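Local structure of CheC, inhibitor of MCP methylation / FliN fusion protein (Thermotoga maritima, 4HYN) at residues 61-66 with 71-76; 123-126 with 131-134; 7-12 with 42-47; 24-29 with 117-122. The protein is a flagellar rotor protein of the CheC phosphatase family that, by analogy with its relatives, probably dephosphorylates the chemotaxis response regulator CheY. All coordinates share one frame; numbering follows the deposited sequence.

Interactions 1, 2 and 4 touch one another, whereas interaction 3 lies apart. In the central antiparallel sheet, interaction 1 pairs two neighbouring strands. Interaction 2 is about 13 Å away, centre to centre, and joins it where Tyr65 packs on Ile132 and Ile134 and where Thr66 N lies 2.9 Å from Asn133 O, a probable hydrogen bond. Met117 links interaction 4 to the same hairpin: its CE is 3.6 Å from Val63 CB. Interactions 2 and 4 share helix 103-128, and interactions 3 and 4 share helix 6-30, with the latter pair's centres about 22 Å apart. The helices that probably correspond to these two bear the phosphatase sites in CheC relatives.

Interaction 1: residues 61-66 with 71-76; sequences VSVEYT and GLNVLV
Tyr65 packs along Gly71 and Asn73 across the antiparallel hairpin of strands 57-66 and 71-78. Its CB lies 3.6 Å from Gly71 O, and CG is the next atom to pass that oxygen. With CG anti to the carbonyl carbon (chi1 -81°), the ring runs beside the partner strand: CE1 reaches Asn73 CB at 3.9 Å, CZ approaches OD1 of the same amide, and Tyr65 OH stands 3.0 Å from Asn73 OD1. Ring and amide planes are inclined by 38°. The other end of that amide is fixed by Asn73 ND2 bonding Gln181. The ring also packs on Ile134 of the neighbouring strand. A serine here would remove the ring and would probably open a gap beside Asn73, taking the ring and its hydroxyl away from Asn73 OD1.

The backbone ladder sets this register. Val63 N bonds Asn73 O at 2.8 Å, with the return bond from Asn73 N to Val63 O; Val61 and Leu75 form a second reciprocal pair, with Leu75 N 2.7 Å from Val61 O. Tyr65 N adds a nearly straight bond to Gly71 O (175°). At Gly71 itself the backbone angles would jam a CB against the preceding carbonyl, which calls for glycine.

Val61, Val63 and Leu75 point to the same face as Tyr65, where Met113 and Met117 of helix 103-128 pack on them. On the other face Leu72 packs against the loop residue Pro152, and Val74 against Phe151 and Val154. Strand 133-143 flanks the hairpin beside 57-66, and strand 177-184 beside 71-78.

Interaction 2: residues 123-126 with 131-134; sequences SLSE and TINI
Ser125 and Ile132 meet across a tight helix-to-strand connection of the CheC-like alpha/beta fold, in which the last turns of helix 103-128 are followed by a short link and then strand 133-143. The reversal brings the CA atoms of Ser125 and Thr131 to 5.1 Å, and 159 Å² is buried between the segments.

The polar part of the contact is one hydrogen bond. Ile132 N donates to Ser125 OG at 3.0 Å, and the angle of 140° at the hydrogen shows it to be distinctly bent. The serine torsion explains how the acceptor comes to be there: with chi1 at -62°, OG sits beside its own backbone N and also reaches back to Ala121 O, its stronger polar partner, one helical turn earlier. One hydroxyl thus bonds both a helix carbonyl and the incoming chain, tying the loop to the helix before the strand begins.

The apolar part lies alongside. Ile132 turns its CG1 branch toward the helix, so that CD1 lies 4.1 Å from Leu124 CD2, the two side chains meeting at a slant. Leu69 touches both residues, and Ile15 of helix 6-30 packs on Leu124, so this small patch continues into the interior. Between the polar and apolar parts, Ser125 OG also rests against the isoleucine branch point, 3.4 Å from Ile132 CB.

Interaction 3: residues 7-12 with 42-47; sequences EEKDMI and VREEKM
Glu44 OE1 accepts two hydrogen bonds, one from Leu4 N of the N-terminal loop and one from a water whose oxygen is 2.8 Å from Glu44 OE1. On the water's side, Lys9 NZ of the helix lies 3.7 Å from Glu44 OE1, a long salt bridge. The water closes the charged link, for Lys9 NZ donates to the water oxygen at 2.7 Å while the water donates on to the carboxylate. Val3 N holds the second oxygen, OE2, so both ends of the carboxylate are fixed.

Lys9 reaches this site by running across the strand. Its stem is extended until the last torsion, where a bend (chi4 62°) carries NZ toward Glu44. On the way, Lys9 CG lies 4.0 Å from Val42 CG1 and CD passes 3.9 Å from Val42 O. One turn further along the helix, Ile12 completes the apolar part: its CG2 touches both valine methyls, the nearer being Val42 CG1 at 3.8 Å. Within 7-12 and 42-47 the apolar contact thus centres on Val42, the segment axes 9.0 Å apart at 128°. On the strand's other side, Arg43 NE makes a salt bridge to Glu45 OE1 at 2.7 Å.

An alanine in place of Lys9 would remove the charged end and most of the stem, and would probably leave Glu44 without its cationic mate and the bridging water without its donor.

Glu44 OE2 also lies close to the like-charged Asp161. The lysine, the water and the two loop amides would thus be expected to offset that repulsion and favour an ionised Glu44, binding helix, edge strand and N-terminal loop together.

Interaction 4: residues 24-29 with 117-122; sequences ATTLSM and MGSAAT
Thr26 and Ser119 touch where the two long helices of the CheC-like alpha/beta fold, 6-30 and 103-128, run near each other. Neither residue brings a ring, amide or carboxylate to the contact; the flat group worth describing is the peptide carbonyl of Gly118, just before Ser119. Its oxygen accepts from Thr122 N and from Thr122 OG1, which approach from opposite faces of the carbonyl plane. The hydroxyl bond is the shorter, 2.7 Å from Thr122 OG1 to Gly118 O, with the donor tilted 27° from the plane. Thr122 thus folds its hydroxyl back on its own helix, to the carbonyl one turn earlier.

Segments 24-29 and 117-122 each lie within one of the two CheC-like sequence ranges of the chain. What joins them is a small surface contact: 69 Å² is buried, and the nearest CA atoms, those of Thr26 and Ser119, are 7.4 Å apart.

Between the helices the hydroxyls make a weak hydrogen bond of 3.4 Å, Thr26 OG1 to Ser119 OG, whose direction is not settled. Each has a stronger partner in its own helix, Ala23 O for Thr26 OG1 and Gln115 O for Ser119 OG. With chi1 at 53°, Thr26 puts OG1 between its backbone N and carbonyl carbon, where Ala23 O lies within range. This also sets the methyl beside the backbone N, facing the second helix. The closest atoms between the helix segments are therefore not the two oxygens: Thr26 CG2 lies 3.2 Å from Ser119 OG.

Interaction 1: residues 61-66 with 71-76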
loop_
_atom_site.group_PDB
_atom_site.type_symbol
_atom_site.label_atom_id
_atom_site.label_comp_id
_atom_site.label_asym_id
_atom_site.label_seq_id
_atom_site.Cartn_x
_atom_site.Cartn_y
_atom_site.Cartn_z
ATOM N N VAL A 61 -7.372 -0.683 -2.331
ATOM C CA VAL A 61 -7.279 0.734 -2.644
ATOM C C VAL A 61 -6.157 0.866 -3.655
ATOM O O VAL A 61 -5.014 0.506 -3.372
ATOM C CB VAL A 61 -6.933 1.582 -1.393
ATOM C CG1 VAL A 61 -7.146 3.055 -1.694
ATOM C CG2 VAL A 61 -7.773 1.156 -0.199
ATOM N N SER A 62 -6.487 1.349 -4.847
ATOM C CA SER A 62 -5.481 1.495 -5.882
ATOM C C SER A 62 -5.310 2.926 -6.355
ATOM O O SER A 62 -6.254 3.723 -6.364
ATOM C CB SER A 62 -5.778 0.563 -7.067
ATOM O OG SER A 62 -7.099 0.733 -7.544
ATOM N N VAL A 63 -4.092 3.225 -6.774
ATOM C CA VAL A 63 -3.738 4.539 -7.254
ATOM C C VAL A 63 -2.890 4.371 -8.528
ATOM O O VAL A 63 -2.097 3.432 -8.654
ATOM C CB VAL A 63 -2.998 5.314 -6.123
ATOM C CG1 VAL A 63 -1.513 5.459 -6.405
ATOM C CG2 VAL A 63 -3.678 6.643 -5.865
ATOM N N GLU A 64 -3.123 5.237 -9.502
ATOM C CA GLU A 64 -2.391 5.176 -10.758
ATOM C C GLU A 64 -1.265 6.203 -10.765
ATOM O O GLU A 64 -1.487 7.380 -10.480
ATOM C CB GLU A 64 -3.343 5.438 -11.920
ATOM C CG GLU A 64 -2.791 5.088 -13.283
ATOM C CD GLU A 64 -2.788 3.600 -13.541
ATOM O OE1 GLU A 64 -1.741 3.073 -13.991
ATOM O OE2 GLU A 64 -3.842 2.964 -13.301
ATOM N N TYR A 65 -0.054 5.740 -11.065
ATOM C CA TYR A 65 1.119 6.609 -11.127
ATOM C C TYR A 65 1.290 7.244 -12.500
ATOM O O TYR A 65 1.173 6.572 -13.524
ATOM C CB TYR A 65 2.387 5.834 -10.772
ATOM C CG TYR A 65 2.622 5.648 -9.291
ATOM C CD1 TYR A 65 3.189 4.474 -8.805
ATOM C CD2 TYR A 65 2.317 6.655 -8.382
ATOM C CE1 TYR A 65 3.449 4.302 -7.454
ATOM C CE2 TYR A 65 2.573 6.494 -7.023
ATOM C CZ TYR A 65 3.140 5.313 -6.569
ATOM O OH TYR A 65 3.388 5.131 -5.226
ATOM N N THR A 66 1.598 8.537 -12.513
ATOM C CA THR A 66 1.794 9.273 -13.756
ATOM C C THR A 66 3.052 10.154 -13.714
ATOM O O THR A 66 3.430 10.650 -12.652
ATOM C CB THR A 66 0.518 10.104 -14.126
ATOM O OG1 THR A 66 0.866 11.169 -15.020
ATOM C CG2 THR A 66 -0.161 10.670 -12.886
ATOM N N GLY A 71 2.214 3.172 -13.577
ATOM C CA GLY A 71 1.778 1.865 -13.151
ATOM C C GLY A 71 0.731 1.913 -12.066
ATOM O O GLY A 71 0.406 2.980 -11.523
ATOM N N LEU A 72 0.207 0.732 -11.758
ATOM C CA LEU A 72 -0.815 0.578 -10.747
ATOM C C LEU A 72 -0.188 0.237 -9.396
ATOM O O LEU A 72 0.727 -0.574 -9.309
ATOM C CB LEU A 72 -1.796 -0.509 -11.182
ATOM C CG LEU A 72 -3.097 -0.626 -10.403
ATOM C CD1 LEU A 72 -3.941 0.635 -10.572
ATOM C CD2 LEU A 72 -3.838 -1.844 -10.905
ATOM N N ASN A 73 -0.675 0.897 -8.355
ATOM C CA ASN A 73 -0.197 0.709 -6.992
ATOM C C ASN A 73 -1.439 0.295 -6.200
ATOM O O ASN A 73 -2.394 1.064 -6.070
ATOM C CB ASN A 73 0.395 2.031 -6.476
ATOM C CG ASN A 73 0.976 1.929 -5.063
ATOM O OD1 ASN A 73 1.440 2.929 -4.509
ATOM N ND2 ASN A 73 0.952 0.738 -4.478
ATOM N N VAL A 74 -1.409 -0.924 -5.674
ATOM C CA VAL A 74 -2.537 -1.478 -4.944
ATOM C C VAL A 74 -2.283 -1.758 -3.473
ATOM O O VAL A 74 -1.255 -2.324 -3.109
ATOM C CB VAL A 74 -3.005 -2.799 -5.613
ATOM C CG1 VAL A 74 -4.127 -3.454 -4.810
ATOM C CG2 VAL A 74 -3.457 -2.529 -7.038
ATOM N N LEU A 75 -3.240 -1.356 -2.638
ATOM C CA LEU A 75 -3.186 -1.595 -1.200
ATOM C C LEU A 75 -4.318 -2.556 -0.857
ATOM O O LEU A 75 -5.458 -2.361 -1.290
ATOM C CB LEU A 75 -3.371 -0.298 -0.410
ATOM C CG LEU A 75 -2.222 0.706 -0.336
ATOM C CD1 LEU A 75 -2.578 1.773 0.691
ATOM C CD2 LEU A 75 -0.938 -0.005 0.071
ATOM N N VAL A 76 -3.998 -3.597 -0.099
ATOM C CA VAL A 76 -4.985 -4.594 0.293
ATOM C C VAL A 76 -5.158 -4.585 1.807
ATOM O O VAL A 76 -4.243 -4.937 2.554
ATOM C CB VAL A 76 -4.580 -6.021 -0.189
ATOM C CG1 VAL A 76 -5.662 -7.040 0.174
ATOM C CG2 VAL A 76 -4.346 -6.015 -1.691
#

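Interaction 2: residues 123-126 with 131-134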
loop_
_atom_site.group_PDB
_atom_site.type_symbol
_atom_site.label_atom_id
_atom_site.label_comp_id
_atom_site.label_asym_id
_atom_site.label_seq_id
_atom_site.Cartn_x
_atom_site.Cartn_y
_atom_site.Cartn_z
ATOM N N SER A 123 6.666 11.886 -0.517
ATOM C CA SER A 123 7.901 11.433 0.107
ATOM C C SER A 123 8.752 10.706 -0.917
ATOM O O SER A 123 9.961 10.901 -0.981
ATOM C CB SER A 123 7.590 10.498 1.269
ATOM O OG SER A 123 8.778 9.949 1.808
ATOM N N LEU A 124 8.107 9.881 -1.729
ATOM C CA LEU A 124 8.798 9.126 -2.765
ATOM C C LEU A 124 9.399 10.065 -3.809
ATOM O O LEU A 124 10.540 9.882 -4.235
ATOM C CB LEU A 124 7.832 8.141 -3.436
ATOM C CG LEU A 124 8.474 7.032 -4.279
ATOM C CD1 LEU A 124 9.448 6.224 -3.397
ATOM C CD2 LEU A 124 7.409 6.118 -4.898
ATOM N N SER A 125 8.646 11.088 -4.196
ATOM C CA SER A 125 9.126 12.047 -5.190
ATOM C C SER A 125 10.384 12.770 -4.721
ATOM O O SER A 125 11.352 12.897 -5.474
ATOM C CB SER A 125 8.029 13.053 -5.539
ATOM O OG SER A 125 6.919 12.380 -6.103
ATOM N N GLU A 126 10.370 13.235 -3.477
ATOM C CA GLU A 126 11.523 13.918 -2.915
ATOM C C GLU A 126 12.685 12.940 -2.805
ATOM O O GLU A 126 13.815 13.265 -3.159
ATOM C CB GLU A 126 11.183 14.504 -1.538
ATOM C CG GLU A 126 10.157 15.628 -1.604
ATOM C CD GLU A 126 9.666 16.100 -0.243
ATOM O OE1 GLU A 126 9.595 15.280 0.700
ATOM O OE2 GLU A 126 9.327 17.298 -0.125
ATOM N N THR A 131 9.291 14.111 -9.908
ATOM C CA THR A 131 7.892 14.375 -9.591
ATOM C C THR A 131 6.998 13.215 -10.016
ATOM O O THR A 131 6.989 12.801 -11.172
ATOM C CB THR A 131 7.407 15.699 -10.242
ATOM O OG1 THR A 131 7.930 16.806 -9.497
ATOM C CG2 THR A 131 5.883 15.792 -10.255
ATOM N N ILE A 132 6.273 12.673 -9.050
ATOM C CA ILE A 132 5.366 11.567 -9.307
ATOM C C ILE A 132 3.946 12.000 -8.952
ATOM O O ILE A 132 3.695 12.502 -7.857
ATOM C CB ILE A 132 5.755 10.326 -8.482
ATOM C CG1 ILE A 132 7.197 9.927 -8.794
ATOM C CG2 ILE A 132 4.828 9.171 -8.806
ATOM C CD1 ILE A 132 7.777 8.900 -7.833
ATOM N N ASN A 133 3.035 11.861 -9.904
ATOM C CA ASN A 133 1.645 12.223 -9.672
ATOM C C ASN A 133 0.759 10.988 -9.480
ATOM O O ASN A 133 1.030 9.920 -10.029
ATOM C CB ASN A 133 1.122 13.084 -10.824
ATOM C CG ASN A 133 1.784 14.454 -10.877
ATOM O OD1 ASN A 133 2.185 14.921 -11.942
ATOM N ND2 ASN A 133 1.907 15.101 -9.715
ATOM N N ILE A 134 -0.284 11.132 -8.672
ATOM C CA ILE A 134 -1.207 10.030 -8.430
ATOM C C ILE A 134 -2.658 10.422 -8.670
ATOM O O ILE A 134 -3.061 11.559 -8.426
ATOM C CB ILE A 134 -1.096 9.460 -6.987
ATOM C CG1 ILE A 134 -1.427 10.533 -5.950
ATOM C CG2 ILE A 134 0.287 8.907 -6.733
ATOM C CD1 ILE A 134 -1.575 9.981 -4.533
#

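Interaction 3: residues 7-12 with 42-47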
loop_
_atom_site.group_PDB
_atom_site.type_symbol
_atom_site.label_atom_id
_atom_site.label_comp_id
_atom_site.label_asym_id
_atom_site.label_seq_id
_atom_site.Cartn_x
_atom_site.Cartn_y
_atom_site.Cartn_z
ATOM N N GLU A 7 19.033 -6.442 -3.701
ATOM C CA GLU A 7 19.216 -4.990 -3.610
ATOM C C GLU A 7 17.909 -4.258 -3.879
ATOM O O GLU A 7 17.567 -3.307 -3.171
ATOM C CB GLU A 7 20.263 -4.507 -4.607
ATOM C CG GLU A 7 21.686 -4.900 -4.266
ATOM C CD GLU A 7 22.625 -4.759 -5.458
ATOM O OE1 GLU A 7 23.553 -3.919 -5.388
ATOM O OE2 GLU A 7 22.436 -5.490 -6.463
ATOM N N GLU A 8 17.187 -4.694 -4.911
ATOM C CA GLU A 8 15.912 -4.077 -5.268
ATOM C C GLU A 8 14.873 -4.294 -4.174
ATOM O O GLU A 8 14.089 -3.396 -3.875
ATOM C CB GLU A 8 15.413 -4.604 -6.610
ATOM C CG GLU A 8 16.213 -4.093 -7.800
ATOM C CD GLU A 8 15.865 -4.806 -9.088
ATOM O OE1 GLU A 8 15.392 -4.149 -10.041
ATOM O OE2 GLU A 8 16.073 -6.035 -9.148
ATOM N N LYS A 9 14.887 -5.479 -3.564
ATOM C CA LYS A 9 13.971 -5.785 -2.475
ATOM C C LYS A 9 14.341 -4.950 -1.252
ATOM O O LYS A 9 13.463 -4.530 -0.509
ATOM C CB LYS A 9 14.027 -7.268 -2.101
ATOM C CG LYS A 9 13.386 -8.215 -3.096
ATOM C CD LYS A 9 13.200 -9.582 -2.447
ATOM C CE LYS A 9 12.609 -10.578 -3.405
ATOM N NZ LYS A 9 13.524 -10.777 -4.558
ATOM N N ASP A 10 15.639 -4.748 -1.022
ATOM C CA ASP A 10 16.094 -3.934 0.111
ATOM C C ASP A 10 15.671 -2.470 -0.070
ATOM O O ASP A 10 15.341 -1.791 0.901
ATOM C CB ASP A 10 17.615 -4.024 0.295
ATOM C CG ASP A 10 18.046 -5.259 1.090
ATOM O OD1 ASP A 10 17.495 -5.492 2.192
ATOM O OD2 ASP A 10 18.957 -5.986 0.622
HETATM N N MSE A 11 15.688 -1.991 -1.310
HETATM C CA MSE A 11 15.269 -0.626 -1.587
HETATM C C MSE A 11 13.781 -0.483 -1.265
HETATM O O MSE A 11 13.365 0.516 -0.673
HETATM C CB MSE A 11 15.504 -0.257 -3.051
HETATM C CG MSE A 11 14.830 1.047 -3.443
HETATM SE SE MSE A 11 14.595 1.265 -5.341
HETATM C CE MSE A 11 13.123 0.037 -5.605
ATOM N N ILE A 12 12.995 -1.485 -1.668
ATOM C CA ILE A 12 11.554 -1.511 -1.428
ATOM C C ILE A 12 11.269 -1.307 0.056
ATOM O O ILE A 12 10.384 -0.534 0.428
ATOM C CB ILE A 12 10.928 -2.874 -1.837
ATOM C CG1 ILE A 12 10.932 -3.052 -3.356
ATOM C CG2 ILE A 12 9.518 -2.996 -1.290
ATOM C CD1 ILE A 12 10.264 -1.924 -4.104
ATOM N N VAL A 42 8.985 -8.541 1.977
ATOM C CA VAL A 42 9.007 -8.113 0.576
ATOM C C VAL A 42 9.122 -9.425 -0.202
ATOM O O VAL A 42 10.138 -10.117 -0.145
ATOM C CB VAL A 42 10.198 -7.183 0.226
ATOM C CG1 VAL A 42 10.108 -6.765 -1.242
ATOM C CG2 VAL A 42 10.187 -5.948 1.108
ATOM N N ARG A 43 8.061 -9.765 -0.916
ATOM C CA ARG A 43 7.994 -11.016 -1.658
ATOM C C ARG A 43 7.770 -10.843 -3.159
ATOM O O ARG A 43 6.951 -10.033 -3.576
ATOM C CB ARG A 43 6.870 -11.859 -1.039
ATOM C CG ARG A 43 6.442 -13.114 -1.789
ATOM C CD ARG A 43 5.232 -13.724 -1.073
ATOM N NE ARG A 43 4.771 -14.977 -1.661
ATOM C CZ ARG A 43 5.256 -16.181 -1.357
ATOM N NH1 ARG A 43 6.232 -16.311 -0.465
ATOM N NH2 ARG A 43 4.738 -17.264 -1.924
ATOM N N GLU A 44 8.537 -11.570 -3.965
ATOM C CA GLU A 44 8.366 -11.510 -5.406
ATOM C C GLU A 44 7.357 -12.593 -5.752
ATOM O O GLU A 44 7.439 -13.710 -5.245
ATOM C CB GLU A 44 9.675 -11.749 -6.150
ATOM C CG GLU A 44 9.523 -11.536 -7.654
ATOM C CD GLU A 44 10.832 -11.551 -8.408
ATOM O OE1 GLU A 44 11.910 -11.642 -7.774
ATOM O OE2 GLU A 44 10.781 -11.472 -9.648
ATOM N N GLU A 45 6.425 -12.268 -6.639
ATOM C CA GLU A 45 5.368 -13.202 -6.989
ATOM C C GLU A 45 4.923 -13.066 -8.440
ATOM O O GLU A 45 4.921 -11.970 -8.992
ATOM C CB GLU A 45 4.167 -12.904 -6.080
ATOM C CG GLU A 45 3.101 -13.970 -6.018
ATOM C CD GLU A 45 3.472 -15.099 -5.081
ATOM O OE1 GLU A 45 3.223 -14.959 -3.866
ATOM O OE2 GLU A 45 4.013 -16.121 -5.553
ATOM N N LYS A 46 4.591 -14.189 -9.071
ATOM C CA LYS A 46 4.068 -14.141 -10.433
ATOM C C LYS A 46 2.664 -13.543 -10.284
ATOM O O LYS A 46 1.975 -13.819 -9.302
ATOM C CB LYS A 46 3.921 -15.544 -11.023
ATOM C CG LYS A 46 5.161 -16.205 -11.571
ATOM C CD LYS A 46 4.733 -17.556 -12.135
ATOM C CE LYS A 46 5.872 -18.395 -12.675
ATOM N NZ LYS A 46 5.358 -19.734 -13.134
HETATM N N MSE A 47 2.249 -12.737 -11.256
HETATM C CA MSE A 47 0.929 -12.101 -11.242
HETATM C C MSE A 47 -0.227 -13.096 -11.076
HETATM O O MSE A 47 -1.183 -12.817 -10.353
HETATM C CB MSE A 47 0.735 -11.300 -12.533
HETATM C CG MSE A 47 -0.619 -10.608 -12.701
HETATM SE SE MSE A 47 -0.945 -9.079 -11.535
HETATM C CE MSE A 47 -2.603 -9.678 -10.751
HETATM O O HOH W 1 12.530 -13.064 -5.503
#

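Interaction 4: residues 24-29 with 117-122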
loop_
_atom_site.group_PDB
_atom_site.type_symbol
_atom_site.label_atom_id
_atom_site.label_comp_id
_atom_site.label_asym_id
_atom_site.label_seq_id
_atom_site.Cartn_x
_atom_site.Cartn_y
_atom_site.Cartn_z
ATOM N N ALA A 24 2.015 7.587 7.655
ATOM C CA ALA A 24 1.631 7.297 9.031
ATOM C C ALA A 24 1.651 8.551 9.894
ATOM O O ALA A 24 0.801 8.717 10.779
ATOM C CB ALA A 24 2.555 6.238 9.623
ATOM N N THR A 25 2.613 9.430 9.616
ATOM C CA THR A 25 2.773 10.676 10.355
ATOM C C THR A 25 1.631 11.661 10.124
ATOM O O THR A 25 1.206 12.343 11.060
ATOM C CB THR A 25 4.125 11.345 10.034
ATOM O OG1 THR A 25 5.192 10.502 10.488
ATOM C CG2 THR A 25 4.239 12.693 10.724
ATOM N N THR A 26 1.157 11.763 8.882
ATOM C CA THR A 26 0.045 12.665 8.576
ATOM C C THR A 26 -1.232 12.071 9.160
ATOM O O THR A 26 -2.095 12.787 9.658
ATOM C CB THR A 26 -0.152 12.876 7.060
ATOM O OG1 THR A 26 -0.268 11.608 6.407
ATOM C CG2 THR A 26 1.002 13.644 6.469
ATOM N N LEU A 27 -1.315 10.746 9.119
ATOM C CA LEU A 27 -2.446 9.999 9.647
ATOM C C LEU A 27 -2.488 10.214 11.150
ATOM O O LEU A 27 -3.551 10.372 11.746
ATOM C CB LEU A 27 -2.243 8.511 9.331
ATOM C CG LEU A 27 -3.452 7.591 9.199
ATOM C CD1 LEU A 27 -3.684 6.783 10.449
ATOM C CD2 LEU A 27 -4.663 8.421 8.843
ATOM N N SER A 28 -1.302 10.233 11.744
ATOM C CA SER A 28 -1.132 10.427 13.169
ATOM C C SER A 28 -1.511 11.849 13.546
ATOM O O SER A 28 -1.954 12.113 14.659
ATOM C CB SER A 28 0.326 10.182 13.543
ATOM O OG SER A 28 0.534 10.303 14.937
HETATM N N MSE A 29 -1.263 12.773 12.626
HETATM C CA MSE A 29 -1.561 14.184 12.835
HETATM C C MSE A 29 -3.069 14.427 12.823
HETATM O O MSE A 29 -3.581 15.231 13.595
HETATM C CB MSE A 29 -0.881 15.015 11.744
HETATM C CG MSE A 29 -0.103 16.191 12.282
HETATM SE SE MSE A 29 1.106 15.624 13.685
HETATM C CE MSE A 29 0.319 16.565 15.188
HETATM N N MSE A 117 -1.557 8.141 1.018
HETATM C CA MSE A 117 -0.843 7.895 -0.225
HETATM C C MSE A 117 -0.341 9.173 -0.880
HETATM O O MSE A 117 0.641 9.145 -1.625
HETATM C CB MSE A 117 -1.702 7.072 -1.171
HETATM C CG MSE A 117 -1.893 5.653 -0.679
HETATM SE SE MSE A 117 -3.264 4.771 -1.671
HETATM C CE MSE A 117 -2.148 3.848 -2.956
ATOM N N GLY A 118 -1.005 10.288 -0.572
ATOM C CA GLY A 118 -0.590 11.577 -1.090
ATOM C C GLY A 118 0.769 11.905 -0.491
ATOM O O GLY A 118 1.661 12.413 -1.172
ATOM N N SER A 119 0.925 11.587 0.791
ATOM C CA SER A 119 2.175 11.808 1.497
ATOM C C SER A 119 3.242 10.836 1.004
ATOM O O SER A 119 4.403 11.220 0.815
ATOM C CB SER A 119 1.972 11.634 2.997
ATOM O OG SER A 119 1.108 12.637 3.483
ATOM N N ALA A 120 2.841 9.582 0.799
ATOM C CA ALA A 120 3.745 8.541 0.319
ATOM C C ALA A 120 4.350 8.933 -1.025
ATOM O O ALA A 120 5.561 8.829 -1.224
ATOM C CB ALA A 120 3.010 7.232 0.196
ATOM N N ALA A 121 3.500 9.388 -1.941
ATOM C CA ALA A 121 3.954 9.808 -3.256
ATOM C C ALA A 121 4.861 11.035 -3.140
ATOM O O ALA A 121 5.884 11.125 -3.817
ATOM C CB ALA A 121 2.767 10.104 -4.143
ATOM N N THR A 122 4.501 11.963 -2.258
ATOM C CA THR A 122 5.288 13.170 -2.047
ATOM C C THR A 122 6.656 12.807 -1.478
ATOM O O THR A 122 7.679 13.337 -1.909
ATOM C CB THR A 122 4.574 14.130 -1.094
ATOM O OG1 THR A 122 3.324 14.521 -1.672
ATOM C CG2 THR A 122 5.420 15.373 -0.828
#